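Local coordinates for methyl-CpG-binding domain protein 3 (Homo sapiens, PDB 6CCG), which binds DNA containing methylated CpG through its methyl-CpG-binding domain and probably takes part in controlling transcription, at residues 8-13 with 62-67; 15-20 with 49-54. All blocks are in the same frame, centred on the assembly; numbering follows the deposited sequence.

In the fold
Contact 1 joins the turn just after strand 6-9 to strand 64-65. Contact 2 joins Trp17, just before strand 18-23, to helix 48-55. Their centres lie about 8 Å apart, each about 6 Å from the centre of the chain. Along the chain the order is 8-13, 15-20, 49-54, 62-67, so contact 2 falls wholly between the two halves of contact 1. Strands 6-9 and 18-23 are antiparallel neighbours in one sheet. Arg19 NH2 also reaches Arg67 O at 2.7 Å, a probable hydrogen bond. Both contacts lie in the small buried interior of the methyl-CpG-binding domain, where its sheet, its helix and its C-terminal part meet.

Contact 1: residues 8-13 with 62-67; sequences WECPAL and STFDFR
Phe64 meets Leu13, Ala12 and Cys10 with its ring, and it buries more surface here than any of the three. Its CG stands anti to the backbone N (chi1 178°), which carries the ring away from its own strand and in among the other three side chains. Leu13 covers one face. Its CD2 makes a CH-pi contact 4.2 Å from the ring centroid, 19° off the normal, and sits offset toward the rim on the CE1 and CZ side. Leu13 CD2 is 4.0 Å from both Phe64 CZ and Phe64 CE1. The two side chains cross at about a right angle.

Ala12 comes in at the edge, near the ring plane. Its methyl CB lies 3.8 Å from Phe64 CE1, with CD1 next. Cys10 is at the edge too, more loosely, with SG 4.5 Å from Phe64 CE1. Both edge contacts fall at CE1, beside the face that Leu13 covers.

The chain of 8-13 leaves strand 6-9 and enters a type I beta turn from Cys10 to Leu13. The turn is closed by a bond from Leu13 N to Cys10 O of 3.2 Å. This folding back brings Cys10, Ala12 and Leu13 to the same ring. In the methyl-CpG-binding domain the contact joins the turn that follows edge strand 6-9 to the C-terminal part, where strand 64-65 pairs with strand 70-71.

Leu51 of helix 48-55 and Met71 of strand 70-71 also touch Phe64. Tyr37 packs on both Cys10 and Leu13. The backbone O of Phe64 accepts a hydrogen bond from Lys48 NZ, at the start of the helix.

Contact 2: residues 15-20 with 49-54; sequences QGWERE and PQLARY. With nucleotides of chain D.
Trp17 and Leu51 make the closest apolar contact, with Leu51 CD1 3.3 Å from Trp17 CZ3. That is tight for two carbons. The same methyl lies 3.8 Å from Trp17 CH2, so it sits by the far end of the six-membered ring, and it approaches obliquely. Leu51 CG is anti to the backbone N (chi1 -162°), and with chi2 at 53° its CD1 branch extends from the helix toward the indole. Trp17 and Leu51 run alongside one another, pointing opposite ways. Tyr54 adds a second, looser apolar contact: its CB is 4.3 Å from Trp17 CH2, at the edge of the indole and near its plane. The Tyr54 ring lies farther from Trp17 than its CB does.

The polar bonds within 49-54 belong to the helix. Arg53 N bonds to Pro49 O at 3.3 Å, and Tyr54 N to Leu51 O at 3.1 Å. The flat guanidinium of Arg53 folds back along the helix, with Pro49 O and Gln50 CA over one of its faces.

The contact with DNA is by packing. Pro49 turns its ring to the backbone of DG5 of chain D, and its CD is 3.7 Å from O5' of that nucleotide. CG of Pro49 lies near the same oxygen. A glycine in place of Pro49 would probably open a gap beside the sugar-phosphate backbone of DG5 of chain D, where CG and CD now pack.

Helix 48-55 lies across from Trp17, just before strand 18-23. Phe45 of strand 44-45 touches both Trp17 and Leu51, and meets the Tyr54 ring edge-to-face. Tyr37 of strand 33-38 also packs on Leu51, while the backbone of Trp17 is bonded to that of Cys10, just past strand 6-9.

Contact 1: residues 8-13 with 62-67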
loop_
_atom_site.group_PDB
_atom_site.type_symbol
_atom_site.label_atom_id
_atom_site.label_comp_id
_atom_site.label_asym_id
_atom_site.label_seq_id
_atom_site.Cartn_x
_atom_site.Cartn_y
_atom_site.Cartn_z
ATOM N N TRP A 8 4.956 0.268 8.175
ATOM C CA TRP A 8 4.830 1.513 8.965
ATOM C C TRP A 8 4.068 2.626 8.200
ATOM O O TRP A 8 3.489 2.374 7.121
ATOM C CB TRP A 8 6.207 1.978 9.495
ATOM C CG TRP A 8 7.274 2.255 8.479
ATOM C CD1 TRP A 8 7.527 3.441 7.857
ATOM C CD2 TRP A 8 8.303 1.346 8.046
ATOM N NE1 TRP A 8 8.630 3.331 7.034
ATOM C CE2 TRP A 8 9.130 2.057 7.128
ATOM C CE3 TRP A 8 8.608 0.004 8.343
ATOM C CZ2 TRP A 8 10.241 1.466 6.492
ATOM C CZ3 TRP A 8 9.710 -0.591 7.710
ATOM C CH2 TRP A 8 10.514 0.146 6.784
ATOM N N GLU A 9 4.023 3.827 8.791
ATOM C CA GLU A 9 3.246 4.934 8.228
ATOM C C GLU A 9 3.652 5.229 6.783
ATOM O O GLU A 9 4.849 5.247 6.447
ATOM C CB GLU A 9 3.381 6.203 9.099
ATOM C CG GLU A 9 2.670 6.122 10.444
ATOM C CD GLU A 9 1.146 5.937 10.327
ATOM O OE1 GLU A 9 0.506 6.673 9.542
ATOM O OE2 GLU A 9 0.595 5.034 11.030
ATOM N N CYS A 10 2.645 5.401 5.921
ATOM C CA CYS A 10 2.863 5.813 4.540
ATOM C C CYS A 10 2.630 7.333 4.495
ATOM O O CYS A 10 1.491 7.761 4.595
ATOM C CB CYS A 10 1.893 5.129 3.598
ATOM S SG CYS A 10 2.222 5.578 1.895
ATOM N N PRO A 11 3.698 8.118 4.344
ATOM C CA PRO A 11 3.534 9.565 4.344
ATOM C C PRO A 11 2.821 10.116 3.105
ATOM O O PRO A 11 2.391 11.219 3.133
ATOM C CB PRO A 11 4.973 10.090 4.436
ATOM C CG PRO A 11 5.832 9.003 3.937
ATOM C CD PRO A 11 5.133 7.720 4.237
ATOM N N ALA A 12 2.723 9.344 2.031
ATOM C CA ALA A 12 1.975 9.775 0.854
ATOM C C ALA A 12 0.432 9.750 1.047
ATOM O O ALA A 12 -0.278 10.276 0.217
ATOM C CB ALA A 12 2.365 8.935 -0.348
ATOM N N LEU A 13 -0.048 9.108 2.120
ATOM C CA LEU A 13 -1.486 8.963 2.420
ATOM C C LEU A 13 -1.831 9.730 3.730
ATOM O O LEU A 13 -0.935 10.199 4.418
ATOM C CB LEU A 13 -1.838 7.466 2.547
ATOM C CG LEU A 13 -1.570 6.599 1.302
ATOM C CD1 LEU A 13 -1.792 5.144 1.627
ATOM C CD2 LEU A 13 -2.456 7.014 0.146
ATOM N N SER A 62 -4.301 10.166 -8.512
ATOM C CA SER A 62 -3.972 9.954 -9.936
ATOM C C SER A 62 -2.476 9.617 -10.164
ATOM O O SER A 62 -2.158 8.785 -11.014
ATOM C CB SER A 62 -4.387 11.158 -10.772
ATOM O OG SER A 62 -3.819 12.343 -10.266
ATOM N N THR A 63 -1.581 10.235 -9.385
ATOM C CA THR A 63 -0.123 9.986 -9.498
ATOM C C THR A 63 0.470 9.153 -8.343
ATOM O O THR A 63 1.688 9.107 -8.180
ATOM C CB THR A 63 0.645 11.314 -9.577
ATOM O OG1 THR A 63 0.418 12.068 -8.384
ATOM C CG2 THR A 63 0.224 12.111 -10.804
ATOM N N PHE A 64 -0.390 8.517 -7.540
ATOM C CA PHE A 64 0.045 7.656 -6.459
ATOM C C PHE A 64 0.432 6.273 -7.041
ATOM O O PHE A 64 -0.382 5.606 -7.672
ATOM C CB PHE A 64 -1.046 7.484 -5.414
ATOM C CG PHE A 64 -0.666 6.569 -4.282
ATOM C CD1 PHE A 64 0.292 6.965 -3.334
ATOM C CD2 PHE A 64 -1.236 5.327 -4.161
ATOM C CE1 PHE A 64 0.659 6.118 -2.280
ATOM C CE2 PHE A 64 -0.881 4.472 -3.108
ATOM C CZ PHE A 64 0.065 4.879 -2.160
ATOM N N ASP A 65 1.679 5.886 -6.814
ATOM C CA ASP A 65 2.225 4.602 -7.305
ATOM C C ASP A 65 2.043 3.600 -6.194
ATOM O O ASP A 65 2.775 3.614 -5.195
ATOM C CB ASP A 65 3.691 4.761 -7.681
ATOM C CG ASP A 65 4.305 3.449 -8.285
ATOM O OD1 ASP A 65 4.227 2.398 -7.667
ATOM O OD2 ASP A 65 4.793 3.502 -9.370
ATOM N N PHE A 66 1.045 2.744 -6.354
ATOM C CA PHE A 66 0.675 1.773 -5.338
ATOM C C PHE A 66 1.891 0.919 -4.966
ATOM O O PHE A 66 2.152 0.683 -3.798
ATOM C CB PHE A 66 -0.467 0.898 -5.855
ATOM C CG PHE A 66 -1.016 -0.078 -4.845
ATOM C CD1 PHE A 66 -0.446 -1.357 -4.695
ATOM C CD2 PHE A 66 -2.105 0.260 -4.070
ATOM C CE1 PHE A 66 -0.972 -2.256 -3.766
ATOM C CE2 PHE A 66 -2.631 -0.634 -3.121
ATOM C CZ PHE A 66 -2.073 -1.901 -2.977
ATOM N N ARG A 67 2.648 0.516 -5.964
ATOM C CA ARG A 67 3.761 -0.429 -5.740
ATOM C C ARG A 67 4.838 0.193 -4.837
ATOM O O ARG A 67 5.305 -0.477 -3.901
ATOM C CB ARG A 67 4.350 -0.883 -7.071
ATOM C CG ARG A 67 5.403 -2.003 -6.955
ATOM C CD ARG A 67 5.923 -2.400 -8.330
ATOM N NE ARG A 67 6.629 -1.278 -9.021
ATOM C CZ ARG A 67 7.877 -0.836 -8.740
ATOM N NH1 ARG A 67 8.627 -1.390 -7.760
ATOM N NH2 ARG A 67 8.387 0.196 -9.439
#

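Contact 2: residues 15-20 with 49-54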
loop_
_atom_site.group_PDB
_atom_site.type_symbol
_atom_site.label_atom_id
_atom_site.label_comp_id
_atom_site.label_asym_id
_atom_site.label_seq_id
_atom_site.Cartn_x
_atom_site.Cartn_y
_atom_site.Cartn_z
ATOM N N GLN A 15 -3.006 10.859 7.603
ATOM C CA GLN A 15 -2.556 10.460 8.952
ATOM C C GLN A 15 -3.120 9.114 9.349
ATOM O O GLN A 15 -4.317 8.843 9.170
ATOM C CB GLN A 15 -2.963 11.518 10.008
ATOM N N GLY A 16 -2.237 8.244 9.830
ATOM C CA GLY A 16 -2.607 6.920 10.304
ATOM C C GLY A 16 -2.642 5.787 9.279
ATOM O O GLY A 16 -2.807 4.649 9.669
ATOM N N TRP A 17 -2.502 6.087 7.970
ATOM C CA TRP A 17 -2.482 5.023 6.955
ATOM C C TRP A 17 -1.082 4.402 6.933
ATOM O O TRP A 17 -0.071 5.119 7.001
ATOM C CB TRP A 17 -2.842 5.535 5.561
ATOM C CG TRP A 17 -4.316 5.728 5.341
ATOM C CD1 TRP A 17 -5.081 6.805 5.768
ATOM C CD2 TRP A 17 -5.199 4.871 4.625
ATOM N NE1 TRP A 17 -6.382 6.651 5.353
ATOM C CE2 TRP A 17 -6.494 5.479 4.659
ATOM C CE3 TRP A 17 -5.045 3.641 3.962
ATOM C CZ2 TRP A 17 -7.616 4.896 4.053
ATOM C CZ3 TRP A 17 -6.143 3.068 3.370
ATOM C CH2 TRP A 17 -7.438 3.714 3.419
ATOM N N GLU A 18 -1.032 3.091 6.836
ATOM C CA GLU A 18 0.267 2.374 6.822
ATOM C C GLU A 18 0.448 1.566 5.563
ATOM O O GLU A 18 -0.551 1.155 4.935
ATOM C CB GLU A 18 0.374 1.502 8.058
ATOM C CG GLU A 18 0.589 2.312 9.318
ATOM C CD GLU A 18 0.532 1.502 10.586
ATOM O OE1 GLU A 18 0.364 0.260 10.539
ATOM O OE2 GLU A 18 0.661 2.125 11.642
ATOM N N ARG A 19 1.728 1.355 5.179
ATOM C CA ARG A 19 2.110 0.550 4.010
ATOM C C ARG A 19 2.910 -0.694 4.492
ATOM O O ARG A 19 3.692 -0.594 5.406
ATOM C CB ARG A 19 3.000 1.376 3.054
ATOM C CG ARG A 19 3.517 0.619 1.826
ATOM C CD ARG A 19 4.239 1.550 0.818
ATOM N NE ARG A 19 4.757 0.778 -0.321
ATOM C CZ ARG A 19 5.905 0.106 -0.326
ATOM N NH1 ARG A 19 6.720 0.100 0.748
ATOM N NH2 ARG A 19 6.267 -0.561 -1.423
ATOM N N GLU A 20 2.662 -1.841 3.864
ATOM C CA GLU A 20 3.306 -3.098 4.240
ATOM C C GLU A 20 3.805 -3.798 2.991
ATOM O O GLU A 20 3.105 -3.838 1.975
ATOM C CB GLU A 20 2.332 -4.021 4.988
ATOM C CG GLU A 20 2.868 -5.411 5.325
ATOM C CD GLU A 20 1.816 -6.270 5.980
ATOM O OE1 GLU A 20 0.822 -6.632 5.301
ATOM O OE2 GLU A 20 1.977 -6.582 7.173
ATOM N N PRO A 49 -7.272 0.228 -7.243
ATOM C CA PRO A 49 -8.725 0.540 -7.400
ATOM C C PRO A 49 -9.477 0.400 -6.104
ATOM O O PRO A 49 -10.306 1.274 -5.771
ATOM C CB PRO A 49 -9.200 -0.498 -8.409
ATOM C CG PRO A 49 -7.979 -0.840 -9.194
ATOM C CD PRO A 49 -6.833 -0.780 -8.224
ATOM N N GLN A 50 -9.184 -0.662 -5.353
ATOM C CA GLN A 50 -9.771 -0.847 -4.008
ATOM C C GLN A 50 -9.512 0.364 -3.084
ATOM O O GLN A 50 -10.438 0.888 -2.492
ATOM C CB GLN A 50 -9.240 -2.114 -3.370
ATOM C CG GLN A 50 -9.987 -2.553 -2.135
ATOM C CD GLN A 50 -9.318 -3.682 -1.400
ATOM O OE1 GLN A 50 -8.098 -3.941 -1.589
ATOM N NE2 GLN A 50 -10.107 -4.382 -0.520
ATOM N N LEU A 51 -8.238 0.782 -2.989
ATOM C CA LEU A 51 -7.839 1.980 -2.225
ATOM C C LEU A 51 -8.551 3.264 -2.674
ATOM O O LEU A 51 -8.899 4.101 -1.841
ATOM C CB LEU A 51 -6.331 2.212 -2.354
ATOM C CG LEU A 51 -5.599 3.094 -1.364
ATOM C CD1 LEU A 51 -5.879 2.664 0.072
ATOM C CD2 LEU A 51 -4.075 3.011 -1.653
ATOM N N ALA A 52 -8.717 3.421 -3.990
ATOM C CA ALA A 52 -9.268 4.609 -4.551
ATOM C C ALA A 52 -10.788 4.786 -4.173
ATOM O O ALA A 52 -11.280 5.921 -4.058
ATOM C CB ALA A 52 -9.062 4.630 -6.053
ATOM N N ARG A 53 -11.482 3.687 -3.922
ATOM C CA ARG A 53 -12.887 3.763 -3.397
ATOM C C ARG A 53 -12.999 4.396 -1.971
ATOM O O ARG A 53 -14.037 4.934 -1.622
ATOM C CB ARG A 53 -13.532 2.359 -3.435
ATOM C CG ARG A 53 -13.807 1.866 -4.865
ATOM C CD ARG A 53 -14.773 0.704 -4.887
ATOM N NE ARG A 53 -14.150 -0.534 -4.464
ATOM C CZ ARG A 53 -13.390 -1.316 -5.246
ATOM N NH1 ARG A 53 -12.878 -2.450 -4.750
ATOM N NH2 ARG A 53 -13.129 -0.978 -6.529
ATOM N N TYR A 54 -11.925 4.335 -1.177
ATOM C CA TYR A 54 -11.883 4.972 0.177
ATOM C C TYR A 54 -11.280 6.385 0.163
ATOM O O TYR A 54 -11.847 7.315 0.761
ATOM C CB TYR A 54 -11.160 4.051 1.197
ATOM C CG TYR A 54 -12.006 2.862 1.512
ATOM C CD1 TYR A 54 -12.201 1.863 0.556
ATOM C CD2 TYR A 54 -12.696 2.751 2.742
ATOM C CE1 TYR A 54 -13.042 0.764 0.808
ATOM C CE2 TYR A 54 -13.531 1.668 3.006
ATOM C CZ TYR A 54 -13.690 0.662 2.025
ATOM O OH TYR A 54 -14.505 -0.444 2.234
ATOM P P DG D 5 -4.010 -1.552 -10.928
ATOM O OP1 DG D 5 -4.866 -0.745 -11.844
ATOM O OP2 DG D 5 -3.440 -0.985 -9.678
ATOM O "O5'" DG D 5 -4.853 -2.840 -10.515
ATOM C "C5'" DG D 5 -5.656 -3.491 -11.501
ATOM C "C4'" DG D 5 -6.142 -4.830 -11.001
ATOM O "O4'" DG D 5 -5.048 -5.765 -10.939
ATOM C "C3'" DG D 5 -6.774 -4.831 -9.596
ATOM O "O3'" DG D 5 -8.205 -4.854 -9.770
ATOM C "C2'" DG D 5 -6.105 -6.023 -8.897
ATOM C "C1'" DG D 5 -5.433 -6.760 -10.045
ATOM N N9 DG D 5 -4.251 -7.569 -9.721
ATOM C C8 DG D 5 -3.204 -7.236 -8.892
ATOM N N7 DG D 5 -2.306 -8.182 -8.800
ATOM C C5 DG D 5 -2.801 -9.204 -9.599
ATOM C C6 DG D 5 -2.268 -10.500 -9.880
ATOM O O6 DG D 5 -1.223 -10.999 -9.479
ATOM N N1 DG D 5 -3.088 -11.214 -10.750
ATOM C C2 DG D 5 -4.267 -10.747 -11.286
ATOM N N2 DG D 5 -4.915 -11.580 -12.118
ATOM N N3 DG D 5 -4.785 -9.557 -11.011
ATOM C C4 DG D 5 -3.998 -8.840 -10.176
#